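Local coordinates for protein putative oxidoreductase with NAD(P)-binding Rossmann-fold domain (Clostridium difficile, PDB 3UUW) that is a putative NAD(P)-dependent oxidoreductase of the Gfo/Idh/MocA family, probably binding its dinucleotide in a Rossmann fold, with a substrate that is not established, at residues C129-E134 with Q236-L241; L23-K28 with G268-S273; W177-D182 with F210-S215. All blocks are in the same frame, centred on the assembly; numbering follows the deposited sequence. Where two conformers were deposited one is given.

Interaction 1. Residues C129-E134 with Q236-L241; sequences CPMYKE and QRVKNL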
ATOM      1  N   CYS A 129     -19.994 -10.858   6.743  1.00 14.57           N
ATOM      2  CA  CYS A 129     -19.047  -9.790   6.465  1.00 14.95           C
ATOM      3  C   CYS A 129     -19.220  -9.420   4.981  1.00 15.54           C
ATOM      4  O   CYS A 129     -19.033 -10.244   4.110  1.00 14.48           O
ATOM      5  CB  CYS A 129     -17.630 -10.258   6.797  1.00 14.64           C
ATOM      6  SG  CYS A 129     -16.323  -9.180   6.179  1.00 15.89           S
ATOM      7  N   PRO A 130     -19.566  -8.171   4.695  1.00 15.77           N
ATOM      8  CA  PRO A 130     -19.860  -7.840   3.293  1.00 16.72           C
ATOM      9  C   PRO A 130     -18.710  -8.154   2.324  1.00 15.60           C
ATOM     10  O   PRO A 130     -18.969  -8.702   1.259  1.00 16.92           O
ATOM     11  CB  PRO A 130     -20.153  -6.346   3.347  1.00 17.58           C
ATOM     12  CG  PRO A 130     -20.783  -6.180   4.698  1.00 17.71           C
ATOM     13  CD  PRO A 130     -19.994  -7.083   5.600  1.00 16.90           C
ATOM     14  N   MET A 131     -17.468  -7.896   2.707  1.00 14.77           N
ATOM     15  CA  MET A 131     -16.357  -8.115   1.754  1.00 14.79           C
ATOM     16  C   MET A 131     -16.043  -9.592   1.613  1.00 14.73           C
ATOM     17  O   MET A 131     -15.661 -10.038   0.538  1.00 14.77           O
ATOM     18  CB  MET A 131     -15.141  -7.288   2.116  1.00 16.11           C
ATOM     19  CG  MET A 131     -15.333  -5.804   1.810  1.00 18.95           C
ATOM     20  SD  MET A 131     -13.902  -4.865   2.337  1.00 17.38           S
ATOM     21  CE  MET A 131     -14.183  -3.305   1.460  1.00 18.54           C
ATOM     22  N   TYR A 132     -16.253 -10.366   2.673  1.00 13.24           N
ATOM     23  CA  TYR A 132     -16.070 -11.814   2.568  1.00 13.77           C
ATOM     24  C   TYR A 132     -17.125 -12.413   1.637  1.00 13.99           C
ATOM     25  O   TYR A 132     -16.830 -13.311   0.839  1.00 15.25           O
ATOM     26  CB  TYR A 132     -16.170 -12.503   3.916  1.00 13.55           C
ATOM     27  CG  TYR A 132     -14.961 -12.372   4.854  1.00 13.83           C
ATOM     28  CD1 TYR A 132     -13.812 -11.697   4.490  1.00 15.85           C
ATOM     29  CD2 TYR A 132     -14.957 -13.030   6.081  1.00 13.65           C
ATOM     30  CE1 TYR A 132     -12.705 -11.639   5.337  1.00 16.34           C
ATOM     31  CE2 TYR A 132     -13.861 -12.965   6.932  1.00 15.42           C
ATOM     32  CZ  TYR A 132     -12.735 -12.271   6.555  1.00 16.52           C
ATOM     33  OH  TYR A 132     -11.649 -12.231   7.400  1.00 18.23           O
ATOM     34  N   LYS A 133     -18.361 -11.942   1.764  1.00 14.30           N
ATOM     35  CA  LYS A 133     -19.406 -12.398   0.865  1.00 14.95           C
ATOM     36  C   LYS A 133     -19.061 -12.046  -0.587  1.00 15.51           C
ATOM     37  O   LYS A 133     -19.330 -12.840  -1.512  1.00 18.24           O
ATOM     38  CB  LYS A 133     -20.777 -11.848   1.257  1.00 16.67           C
ATOM     39  CG  LYS A 133     -21.320 -12.492   2.521  1.00 16.38           C
ATOM     40  CD  LYS A 133     -22.713 -11.988   2.962  1.00 20.27           C
ATOM     41  CE  LYS A 133     -23.761 -12.006   1.854  1.00 27.87           C
ATOM     42  NZ  LYS A 133     -24.058 -13.389   1.391  1.00 35.04           N
ATOM     43  N   GLU A 134     -18.542 -10.848  -0.802  1.00 15.94           N
ATOM     44  CA  GLU A 134     -18.194 -10.421  -2.157  1.00 17.02           C
ATOM     45  C   GLU A 134     -17.146 -11.332  -2.777  1.00 16.81           C
ATOM     46  O   GLU A 134     -17.335 -11.808  -3.896  1.00 16.86           O
ATOM     47  CB  GLU A 134     -17.740  -8.978  -2.181  1.00 18.47           C
ATOM     48  CG  GLU A 134     -17.502  -8.459  -3.585  1.00 22.03           C
ATOM     49  CD  GLU A 134     -17.410  -6.948  -3.665  1.00 31.43           C
ATOM     50  OE1 GLU A 134     -17.472  -6.275  -2.617  1.00 32.87           O
ATOM     51  OE2 GLU A 134     -17.268  -6.440  -4.798  1.00 40.25           O
ATOM     52  N   GLN A 236      -7.874 -12.794  -4.744  1.00 14.55           N
ATOM     53  CA  GLN A 236      -8.712 -11.873  -3.979  1.00 14.73           C
ATOM     54  C   GLN A 236      -8.266 -11.932  -2.519  1.00 15.08           C
ATOM     55  O   GLN A 236      -8.019 -13.009  -1.986  1.00 16.26           O
ATOM     56  CB  GLN A 236     -10.184 -12.247  -4.026  1.00 14.88           C
ATOM     57  CG  GLN A 236     -10.851 -12.287  -5.406  1.00 16.67           C
ATOM     58  CD  GLN A 236     -12.086 -13.213  -5.438  1.00 20.41           C
ATOM     59  OE1 GLN A 236     -11.958 -14.428  -5.445  1.00 28.00           O
ATOM     60  NE2 GLN A 236     -13.251 -12.627  -5.491  1.00 29.75           N
ATOM     61  N   ARG A 237      -8.197 -10.788  -1.857  1.00 14.65           N
ATOM     62  CA  ARG A 237      -7.885 -10.780  -0.439  1.00 16.80           C
ATOM     63  C   ARG A 237      -8.773  -9.790   0.276  1.00 16.96           C
ATOM     64  O   ARG A 237      -9.083  -8.710  -0.259  1.00 19.77           O
ATOM     65  CB  ARG A 237      -6.449 -10.356  -0.130  1.00 18.77           C
ATOM     66  CG  ARG A 237      -5.381 -10.843  -1.038  1.00 23.51           C
ATOM     67  CD  ARG A 237      -4.009 -10.514  -0.415  1.00 23.89           C
ATOM     68  NE  ARG A 237      -3.012 -11.050  -1.300  1.00 24.82           N
ATOM     69  CZ  ARG A 237      -2.600 -10.443  -2.401  1.00 22.59           C
ATOM     70  NH1 ARG A 237      -3.050  -9.226  -2.721  1.00 22.35           N
ATOM     71  NH2 ARG A 237      -1.717 -11.039  -3.160  1.00 25.94           N
ATOM     72  N   VAL A 238      -9.150 -10.134   1.496  1.00 14.79           N
ATOM     73  CA  VAL A 238      -9.838  -9.177   2.353  1.00 13.76           C
ATOM     74  C   VAL A 238      -9.008  -9.096   3.626  1.00 13.47           C
ATOM     75  O   VAL A 238      -8.739 -10.117   4.251  1.00 15.80           O
ATOM     76  CB  VAL A 238     -11.294  -9.547   2.663  1.00 14.20           C
ATOM     77  CG1 VAL A 238     -11.891  -8.557   3.660  1.00 13.60           C
ATOM     78  CG2 VAL A 238     -12.109  -9.529   1.407  1.00 14.83           C
ATOM     79  N   LYS A 239      -8.579  -7.887   3.979  1.00 14.37           N
ATOM     80  CA  LYS A 239      -7.747  -7.656   5.132  1.00 14.96           C
ATOM     81  C   LYS A 239      -8.531  -6.935   6.211  1.00 17.65           C
ATOM     82  O   LYS A 239      -9.186  -5.920   5.945  1.00 16.35           O
ATOM     83  CB  LYS A 239      -6.530  -6.800   4.750  1.00 17.60           C
ATOM     84  CG  LYS A 239      -5.607  -7.464   3.761  1.00 19.72           C
ATOM     85  CD  LYS A 239      -4.427  -6.529   3.433  1.00 22.68           C
ATOM     86  CE  LYS A 239      -3.415  -7.187   2.508  1.00 27.31           C
ATOM     87  NZ  LYS A 239      -2.313  -6.236   2.210  1.00 30.09           N
ATOM     88  N   ASN A 240      -8.444  -7.464   7.420  1.00 17.14           N
ATOM     89  CA  ASN A 240      -9.115  -6.893   8.605  1.00 17.73           C
ATOM     90  C   ASN A 240     -10.607  -6.620   8.385  1.00 16.90           C
ATOM     91  O   ASN A 240     -11.177  -5.645   8.928  1.00 17.14           O
ATOM     92  CB  ASN A 240      -8.379  -5.626   9.062  1.00 18.15           C
ATOM     93  CG  ASN A 240      -6.962  -5.915   9.521  1.00 20.72           C
ATOM     94  OD1 ASN A 240      -6.663  -7.006  10.000  1.00 22.28           O
ATOM     95  ND2 ASN A 240      -6.110  -4.915   9.451  1.00 28.33           N
ATOM     96  N   LEU A 241     -11.218  -7.483   7.579  1.00 16.98           N
ATOM     97  CA  LEU A 241     -12.642  -7.437   7.225  1.00 17.63           C
ATOM     98  C   LEU A 241     -13.087  -6.193   6.483  1.00 19.05           C
ATOM     99  O   LEU A 241     -14.297  -6.046   6.204  1.00 20.46           O
ATOM    100  CB  LEU A 241     -13.534  -7.642   8.471  1.00 17.19           C
ATOM    101  CG  LEU A 241     -13.368  -8.955   9.214  1.00 20.59           C
ATOM    102  CD1 LEU A 241     -12.178  -8.927  10.094  1.00 25.79           C
ATOM    103  CD2 LEU A 241     -14.638  -9.282  10.058  1.00 25.11           C
TER
HETATM  104  O   HOH W   1     -16.631  -5.886   4.968  1.00 16.74           O
HETATM  105  O   HOH W   2     -10.078 -10.049   6.788  1.00 15.94           O
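Val238 reaches from its strand into the angle between Met131 and Tyr132, and its two methyls divide the work. Its CG1 lies 3.6 Å from Tyr132 CE1, while its CB meets the tyrosine ring at the edge, in the ring plane. CG2 turns to the helix backbone, 3.7 Å from Met131 O, and both methyls also pack on Met131 CB. This split follows from the first torsion, which sets CG1 anti to the backbone N (chi1 175°) and leaves CG2 beside that N. Cys129, at the N-cap position of helix 130-138, sets its SG over one face of the Tyr132 ring, toward the rim, and touches Leu241 CB at 3.9 Å. The ring thus has sulfur over one face and valine at its edge, with Leu241 CG approaching obliquely near the hydroxyl.

The helix runs nearly antiparallel to strand 234-239 (171° between the segment axes) and packs on the mixed sheet of the C-terminal alpha/beta domain, the usual layout in Gfo/Idh/MocA proteins. Leu244 on the adjoining strand 243-248 extends the same apolar layer under Met131 and Val238.

No direct hydrogen bond joins the two segments; two waters do that job. Water 1 accepts from Met131 N and donates to Leu241 O, the latter at 2.6 Å, so it links the first turn of the helix to the turn after the strand. Water 2 donates to Tyr132 OH at 2.8 Å and to Val238 O, and accepts from Leu241 N at 2.9 Å. Tyr132 OH is also hydrogen-bonded to Glu225 OE2, and these two polar partners would hold the buried phenol against rotation, its hydroxyl end tied to strand 224-231.

Interaction 2. Residues L23-K28 with G268-S273; sequences LPILTK and GFEDIS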
ATOM      1  N   LEU A  23     -25.115  -3.848  21.039  1.00 19.72           N
ATOM      2  CA  LEU A  23     -25.879  -2.690  21.507  1.00 20.13           C
ATOM      3  C   LEU A  23     -25.835  -1.535  20.510  1.00 20.87           C
ATOM      4  O   LEU A  23     -26.898  -0.940  20.221  1.00 20.41           O
ATOM      5  CB  LEU A  23     -25.448  -2.263  22.923  1.00 20.29           C
ATOM      6  CG  LEU A  23     -26.034  -3.139  24.037  1.00 20.36           C
ATOM      7  CD1 LEU A  23     -25.324  -2.957  25.361  1.00 23.56           C
ATOM      8  CD2 LEU A  23     -27.557  -2.890  24.168  1.00 24.27           C
ATOM      9  N   PRO A  24     -24.647  -1.241  19.929  1.00 19.73           N
ATOM     10  CA  PRO A  24     -24.654  -0.084  19.020  1.00 20.41           C
ATOM     11  C   PRO A  24     -25.587  -0.214  17.822  1.00 21.41           C
ATOM     12  O   PRO A  24     -26.038   0.796  17.291  1.00 22.08           O
ATOM     13  CB  PRO A  24     -23.192   0.023  18.582  1.00 20.35           C
ATOM     14  CG  PRO A  24     -22.424  -0.532  19.764  1.00 20.75           C
ATOM     15  CD  PRO A  24     -23.262  -1.713  20.173  1.00 19.48           C
ATOM     16  N   ILE A  25     -25.882  -1.431  17.399  1.00 20.27           N
ATOM     17  CA  ILE A  25     -26.823  -1.603  16.281  1.00 22.27           C
ATOM     18  C   ILE A  25     -28.264  -1.840  16.756  1.00 21.06           C
ATOM     19  O   ILE A  25     -29.224  -1.252  16.193  1.00 20.60           O
ATOM     20  CB  ILE A  25     -26.345  -2.679  15.284  1.00 25.67           C
ATOM     21  CG1 ILE A  25     -25.945  -3.951  15.999  1.00 26.89           C
ATOM     22  CG2 ILE A  25     -25.197  -2.146  14.477  1.00 31.27           C
ATOM     23  CD1 ILE A  25     -25.167  -4.969  15.136  1.00 29.23           C
ATOM     24  N   LEU A  26     -28.436  -2.644  17.804  1.00 20.47           N
ATOM     25  CA  LEU A  26     -29.766  -3.041  18.223  1.00 19.26           C
ATOM     26  C   LEU A  26     -30.518  -1.949  18.967  1.00 19.26           C
ATOM     27  O   LEU A  26     -31.739  -1.987  19.019  1.00 18.45           O
ATOM     28  CB  LEU A  26     -29.715  -4.327  19.056  1.00 19.27           C
ATOM     29  CG  LEU A  26     -29.258  -5.571  18.292  1.00 19.12           C
ATOM     30  CD1 LEU A  26     -29.097  -6.719  19.272  1.00 23.52           C
ATOM     31  CD2 LEU A  26     -30.246  -5.922  17.134  1.00 20.40           C
ATOM     32  N   THR A  27     -29.793  -0.970  19.516  1.00 19.21           N
ATOM     33  CA  THR A  27     -30.439   0.124  20.224  1.00 19.58           C
ATOM     34  C   THR A  27     -31.103   1.123  19.288  1.00 22.18           C
ATOM     35  O   THR A  27     -31.851   1.981  19.770  1.00 22.85           O
ATOM     36  CB  THR A  27     -29.484   0.820  21.207  1.00 19.47           C
ATOM     37  OG1 THR A  27     -28.330   1.263  20.503  1.00 20.52           O
ATOM     38  CG2 THR A  27     -29.089  -0.151  22.336  1.00 19.99           C
ATOM     39  N   LYS A  28     -30.798   1.033  17.978  1.00 21.77           N
ATOM     40  CA  LYS A  28     -31.549   1.733  16.925  1.00 22.08           C
ATOM     41  C   LYS A  28     -32.556   0.660  16.495  1.00 21.96           C
ATOM     42  O   LYS A  28     -32.333  -0.137  15.561  1.00 20.76           O
ATOM     43  CB  LYS A  28     -30.648   2.183  15.785  1.00 23.10           C
ATOM     44  CG  LYS A  28     -31.373   2.974  14.732  1.00 26.73           C
ATOM     45  CD  LYS A  28     -30.445   3.353  13.609  1.00 28.98           C
ATOM     46  CE  LYS A  28     -31.163   4.187  12.603  1.00 35.43           C
ATOM     47  NZ  LYS A  28     -31.606   5.470  13.181  1.00 41.46           N
ATOM     48  N   GLY A 268     -19.850  -7.633   9.790  1.00 14.49           N
ATOM     49  CA  GLY A 268     -20.938  -8.592   9.612  1.00 14.82           C
ATOM     50  C   GLY A 268     -21.939  -8.650  10.766  1.00 14.70           C
ATOM     51  O   GLY A 268     -22.958  -9.323  10.671  1.00 15.12           O
ATOM     52  N   PHE A 269     -21.655  -7.950  11.860  1.00 15.17           N
ATOM     53  CA  PHE A 269     -22.558  -7.970  13.014  1.00 14.32           C
ATOM     54  C   PHE A 269     -23.910  -7.340  12.685  1.00 15.71           C
ATOM     55  O   PHE A 269     -24.943  -7.793  13.170  1.00 15.30           O
ATOM     56  CB  PHE A 269     -21.941  -7.270  14.217  1.00 14.90           C
ATOM     57  CG  PHE A 269     -20.804  -8.018  14.822  1.00 14.63           C
ATOM     58  CD1 PHE A 269     -21.049  -9.165  15.580  1.00 18.13           C
ATOM     59  CD2 PHE A 269     -19.493  -7.630  14.612  1.00 16.09           C
ATOM     60  CE1 PHE A 269     -20.019  -9.868  16.146  1.00 17.44           C
ATOM     61  CE2 PHE A 269     -18.437  -8.335  15.164  1.00 17.33           C
ATOM     62  CZ  PHE A 269     -18.686  -9.468  15.934  1.00 18.21           C
ATOM     63  N   GLU A 270     -23.907  -6.269  11.895  1.00 15.29           N
ATOM     64  CA  GLU A 270     -25.144  -5.619  11.538  1.00 16.31           C
ATOM     65  C   GLU A 270     -26.044  -6.536  10.710  1.00 16.62           C
ATOM     66  O   GLU A 270     -27.230  -6.725  11.030  1.00 15.80           O
ATOM     67  CB  GLU A 270     -24.865  -4.266  10.826  1.00 18.12           C
ATOM     68  CG  GLU A 270     -26.104  -3.540  10.427  1.00 19.38           C
ATOM     69  CD  GLU A 270     -25.862  -2.090  10.028  1.00 23.77           C
ATOM     70  OE1 GLU A 270     -26.664  -1.561   9.251  1.00 33.41           O
ATOM     71  OE2 GLU A 270     -24.905  -1.477  10.519  1.00 28.74           O
ATOM     72  N   ASP A 271     -25.483  -7.164   9.697  1.00 14.79           N
ATOM     73  CA  ASP A 271     -26.301  -7.982   8.824  1.00 15.64           C
ATOM     74  C   ASP A 271     -26.737  -9.287   9.492  1.00 13.66           C
ATOM     75  O   ASP A 271     -27.875  -9.727   9.286  1.00 15.31           O
ATOM     76  CB  ASP A 271     -25.610  -8.203   7.505  1.00 15.83           C
ATOM     77  CG  ASP A 271     -25.525  -6.909   6.689  1.00 20.48           C
ATOM     78  OD1 ASP A 271     -26.474  -6.077   6.779  1.00 22.46           O
ATOM     79  OD2 ASP A 271     -24.520  -6.715   5.993  1.00 19.64           O
ATOM     80  N   ILE A 272     -25.871  -9.869  10.316  1.00 14.47           N
ATOM     81  CA  ILE A 272     -26.244 -11.132  10.960  1.00 14.36           C
ATOM     82  C   ILE A 272     -27.378 -10.890  11.962  1.00 14.82           C
ATOM     83  O   ILE A 272     -28.308 -11.690  12.063  1.00 15.39           O
ATOM     84  CB  ILE A 272     -25.057 -11.874  11.619  1.00 13.21           C
ATOM     85  CG1 ILE A 272     -25.450 -13.336  11.874  1.00 13.69           C
ATOM     86  CG2 ILE A 272     -24.548 -11.177  12.927  1.00 12.98           C
ATOM     87  CD1 ILE A 272     -24.292 -14.197  12.355  1.00 13.31           C
ATOM     88  N   SER A 273     -27.294  -9.787  12.704  1.00 14.35           N
ATOM     89  CA  SER A 273     -28.314  -9.488  13.711  1.00 14.63           C
ATOM     90  C   SER A 273     -29.656  -9.198  13.004  1.00 15.60           C
ATOM     91  O   SER A 273     -30.722  -9.684  13.428  1.00 14.61           O
ATOM     92  CB  SER A 273     -27.859  -8.348  14.627  1.00 14.94           C
ATOM     93  OG  SER A 273     -26.621  -8.678  15.289  1.00 18.77           O
TER
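The first helix of the Rossmann domain, 16-26, which follows the glycine-rich turn expected to face the dinucleotide, meets the start of helix 269-281 here, so that a helix from late in the chain packs on the N-terminal domain. Ile25 carries the contact. Its CD1 methyl reaches the first turn of the other helix, 3.4 Å from Phe269 O, with Glu270 CA close by and Phe269 CB a little farther off. The branch gets there because CG1 sits between the backbone N and the carbonyl carbon (chi1 49°) and the chain then extends to CD1. CG2, the other branch of Ile25, turns to the Glu270 side chain, 4.0 Å from Glu270 OE2; the two side chains run obliquely past each other. Glu270 is stretched out, and its OE2 accepts a hydrogen bond from Asn262 ND2, which helps keep that oxygen beside the isoleucine.

Ser273 adds a polar group to this apolar patch. Its OG donates to Phe269 O over 2.8 Å, with a C=O...OG angle of 155°, and the same carbonyl accepts the helical bond from Ser273 N. The hydroxyl thus spends its proton on its own helix, and Ser273 OG simply packs at 4.0 Å from Ile25 CD1. Leu26 CD2 finishes the patch against Ser273 CB at 4.2 Å. Just before the helix, Gly268 takes a positive phi, which lets the chain turn from helix 263-267 straight into 269-281.

Around this pair, Leu264 of helix 263-267 packs on both Ile25 and Phe269, and the Phe269 ring meets Tyr22 edge-to-face. Leu26 continues inward to Met9 and Met11 on strand 8-12, so helix 16-26 lies between the parallel sheet and helix 269-281.

Interaction 3. Residues W177-D182 with F210-S215; sequences WLANED and FSINTS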
ATOM      1  N   TRP A 177     -17.207 -22.527   5.540  1.00 19.06           N
ATOM      2  CA  TRP A 177     -18.219 -21.773   4.795  1.00 18.61           C
ATOM      3  C   TRP A 177     -17.739 -21.480   3.383  1.00 19.95           C
ATOM      4  O   TRP A 177     -18.516 -21.562   2.429  1.00 21.18           O
ATOM      5  CB  TRP A 177     -18.560 -20.496   5.572  1.00 19.37           C
ATOM      6  CG  TRP A 177     -19.374 -19.480   4.871  1.00 17.08           C
ATOM      7  CD1 TRP A 177     -20.705 -19.540   4.561  1.00 19.33           C
ATOM      8  CD2 TRP A 177     -18.933 -18.187   4.495  1.00 15.43           C
ATOM      9  NE1 TRP A 177     -21.105 -18.366   3.980  1.00 18.68           N
ATOM     10  CE2 TRP A 177     -20.036 -17.514   3.934  1.00 16.64           C
ATOM     11  CE3 TRP A 177     -17.711 -17.529   4.587  1.00 17.12           C
ATOM     12  CZ2 TRP A 177     -19.944 -16.218   3.444  1.00 17.21           C
ATOM     13  CZ3 TRP A 177     -17.618 -16.242   4.092  1.00 18.15           C
ATOM     14  CH2 TRP A 177     -18.739 -15.606   3.529  1.00 16.41           C
ATOM     15  N   LEU A 178     -16.449 -21.174   3.246  1.00 19.46           N
ATOM     16  CA  LEU A 178     -15.842 -20.961   1.923  1.00 20.72           C
ATOM     17  C   LEU A 178     -15.623 -22.258   1.154  1.00 22.67           C
ATOM     18  O   LEU A 178     -15.730 -22.270  -0.083  1.00 26.75           O
ATOM     19  CB  LEU A 178     -14.507 -20.229   2.048  1.00 20.07           C
ATOM     20  CG  LEU A 178     -14.576 -18.764   2.429  1.00 18.98           C
ATOM     21  CD1 LEU A 178     -13.159 -18.244   2.769  1.00 19.10           C
ATOM     22  CD2 LEU A 178     -15.248 -17.904   1.324  1.00 21.13           C
ATOM     23  N   ALA A 179     -15.299 -23.336   1.849  1.00 28.05           N
ATOM     24  CA  ALA A 179     -15.060 -24.608   1.176  1.00 29.53           C
ATOM     25  C   ALA A 179     -16.325 -25.052   0.465  1.00 34.08           C
ATOM     26  O   ALA A 179     -16.271 -25.495  -0.664  1.00 35.50           O
ATOM     27  CB  ALA A 179     -14.618 -25.681   2.156  1.00 28.69           C
ATOM     28  N   ASN A 180     -17.459 -24.931   1.151  1.00 36.35           N
ATOM     29  CA  ASN A 180     -18.738 -25.399   0.636  1.00 39.61           C
ATOM     30  C   ASN A 180     -18.644 -26.833   0.089  1.00 40.58           C
ATOM     31  O   ASN A 180     -19.357 -27.212  -0.837  1.00 42.14           O
ATOM     32  CB  ASN A 180     -19.280 -24.441  -0.427  1.00 41.63           C
ATOM     33  CG  ASN A 180     -20.757 -24.649  -0.692  1.00 44.82           C
ATOM     34  OD1 ASN A 180     -21.527 -24.927   0.234  1.00 47.64           O
ATOM     35  ND2 ASN A 180     -21.166 -24.512  -1.952  1.00 46.93           N
ATOM     36  N   GLU A 181     -17.746 -27.617   0.675  1.00 39.38           N
ATOM     37  CA  GLU A 181     -17.569 -29.029   0.327  1.00 39.70           C
ATOM     38  C   GLU A 181     -16.929 -29.682   1.531  1.00 38.02           C
ATOM     39  O   GLU A 181     -16.392 -28.987   2.392  1.00 35.58           O
ATOM     40  CB  GLU A 181     -16.695 -29.220  -0.928  1.00 40.34           C
ATOM     41  CG  GLU A 181     -15.207 -28.808  -0.795  1.00 41.55           C
ATOM     42  CD  GLU A 181     -14.380 -29.136  -2.049  1.00 46.46           C
ATOM     43  OE1 GLU A 181     -13.221 -28.649  -2.174  1.00 45.60           O
ATOM     44  OE2 GLU A 181     -14.888 -29.883  -2.914  1.00 52.97           O
ATOM     45  N   ASP A 182     -16.984 -31.008   1.599  1.00 37.49           N
ATOM     46  CA  ASP A 182     -16.388 -31.727   2.712  1.00 36.85           C
ATOM     47  C   ASP A 182     -14.875 -31.563   2.671  1.00 33.77           C
ATOM     48  O   ASP A 182     -14.269 -31.542   1.599  1.00 34.85           O
ATOM     49  CB  ASP A 182     -16.720 -33.222   2.634  1.00 38.64           C
ATOM     50  CG  ASP A 182     -18.209 -33.510   2.768  1.00 43.08           C
ATOM     51  OD1 ASP A 182     -18.909 -32.753   3.468  1.00 46.92           O
ATOM     52  OD2 ASP A 182     -18.672 -34.512   2.185  1.00 50.26           O
ATOM     53  N   PHE A 210      -9.817 -28.093  -3.880  1.00 27.67           N
ATOM     54  CA  PHE A 210      -8.764 -27.229  -3.360  1.00 24.15           C
ATOM     55  C   PHE A 210      -8.622 -27.422  -1.854  1.00 22.24           C
ATOM     56  O   PHE A 210      -9.469 -28.060  -1.213  1.00 23.04           O
ATOM     57  CB  PHE A 210      -9.039 -25.749  -3.686  1.00 23.89           C
ATOM     58  CG  PHE A 210     -10.369 -25.232  -3.172  1.00 21.43           C
ATOM     59  CD1 PHE A 210     -10.466 -24.681  -1.900  1.00 24.85           C
ATOM     60  CD2 PHE A 210     -11.501 -25.270  -3.970  1.00 24.21           C
ATOM     61  CE1 PHE A 210     -11.687 -24.179  -1.423  1.00 27.47           C
ATOM     62  CE2 PHE A 210     -12.728 -24.772  -3.495  1.00 27.79           C
ATOM     63  CZ  PHE A 210     -12.809 -24.232  -2.227  1.00 26.90           C
ATOM     64  N   SER A 211      -7.565 -26.852  -1.294  1.00 20.18           N
ATOM     65  CA  SER A 211      -7.320 -26.915   0.134  1.00 19.05           C
ATOM     66  C   SER A 211      -7.390 -25.530   0.756  1.00 18.37           C
ATOM     67  O   SER A 211      -7.212 -24.516   0.074  1.00 17.93           O
ATOM     68  CB  SER A 211      -5.928 -27.480   0.418  1.00 20.98           C
ATOM     69  OG  SER A 211      -5.830 -28.813  -0.069  1.00 24.65           O
ATOM     70  N   ILE A 212      -7.662 -25.503   2.057  0.50 17.93           N
ATOM     71  CA  ILE A 212      -7.665 -24.270   2.809  0.50 16.90           C
ATOM     72  C   ILE A 212      -6.556 -24.363   3.835  0.50 16.94           C
ATOM     73  O   ILE A 212      -6.415 -25.381   4.518  0.50 17.03           O
ATOM     74  CB  ILE A 212      -8.982 -24.008   3.561  0.50 17.46           C
ATOM     75  CG1 ILE A 212     -10.177 -23.995   2.606  0.50 18.73           C
ATOM     76  CG2 ILE A 212      -8.887 -22.678   4.311  0.50 17.09           C
ATOM     77  CD1 ILE A 212     -10.784 -25.371   2.346  0.50 19.41           C
ATOM     78  N   ASN A 213      -5.751 -23.317   3.909  1.00 15.57           N
ATOM     79  CA  ASN A 213      -4.693 -23.231   4.893  1.00 16.54           C
ATOM     80  C   ASN A 213      -5.067 -22.203   5.915  1.00 16.66           C
ATOM     81  O   ASN A 213      -5.168 -21.021   5.594  1.00 18.05           O
ATOM     82  CB  ASN A 213      -3.390 -22.863   4.205  1.00 17.35           C
ATOM     83  CG  ASN A 213      -3.044 -23.836   3.104  1.00 22.33           C
ATOM     84  OD1 ASN A 213      -2.701 -24.984   3.382  1.00 27.08           O
ATOM     85  ND2 ASN A 213      -3.182 -23.410   1.850  1.00 24.47           N
ATOM     86  N   THR A 214      -5.242 -22.667   7.156  1.00 16.51           N
ATOM     87  CA  THR A 214      -5.681 -21.837   8.271  1.00 16.79           C
ATOM     88  C   THR A 214      -4.558 -21.641   9.235  1.00 17.08           C
ATOM     89  O   THR A 214      -3.791 -22.557   9.471  1.00 18.48           O
ATOM     90  CB  THR A 214      -6.856 -22.493   9.028  1.00 16.62           C
ATOM     91  OG1 THR A 214      -6.480 -23.785   9.529  1.00 18.71           O
ATOM     92  CG2 THR A 214      -8.065 -22.652   8.100  1.00 17.20           C
ATOM     93  N   SER A 215      -4.443 -20.433   9.794  0.50 16.70           N
ATOM     94  CA  SER A 215      -3.315 -20.091  10.684  0.50 17.34           C
ATOM     95  C   SER A 215      -3.637 -19.006  11.725  0.50 16.95           C
ATOM     96  O   SER A 215      -4.253 -18.000  11.415  0.50 15.56           O
ATOM     97  CB  SER A 215      -2.139 -19.625   9.823  0.50 17.74           C
ATOM     98  OG  SER A 215      -1.029 -19.195  10.593  0.50 20.77           O
TER
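Phe210 turns its ring toward the end of helix 160-179, so that CZ comes 4.0 Å from Ala179 O and Leu178 O lies at the ring edge, near its plane. With chi1 at 57°, the phenyl group is tucked over its own main chain and projects to the helix end. Glu181 comes from another direction: its OE1 is poised over one face of the ring, offset toward the rim and 4.1 Å from Phe210 CE2. Beside this, Ala179 CB touches Ile212 CD1 at 3.9 Å in the conformer given, Ile212 being modelled in two.

The helix ends here, Asn180 leaving it with positive phi, and the chain then heads for strand 184-192, an edge strand of the mixed sheet. Helix 160-179 thus lies against strand 211-217, where Ala175 also packs on Ile212, and strand 142-150 supports Phe210 through Ile142 and Ile145.

No hydrogen bond crosses between the two segments, so contact rests on van der Waals packing. Leu178 O, near the positively polarised ring edge, is probably a mildly favourable neighbour; Glu181 OE1, over the pi face, probably gains little from the ring, its polar contact there being a weak hydrogen bond to Asn209 N, the residue before Phe210.

In the fold
Interactions 1 and 3 belong to the C-terminal domain and reach the same mixed sheet, their centres about 15 Å apart. They touch through the helices: Trp177 CZ3 packs on Tyr132 CB at 4.0 Å, and Trp177 CZ2 touches Lys133 CG. Interaction 2 binds the Rossmann domain to the chain's later helices and adjoins interaction 1, where Pro130 CG meets Asp271 OD2 at 4.0 Å; the two centres are about 18 Å apart. Interaction 1 thus stands between the others, whose nearest atoms remain about 10 Å apart. In sequence they are nested, 3 within 1 within 2. Of the three, interaction 2 includes the helix following the presumed dinucleotide-binding turn.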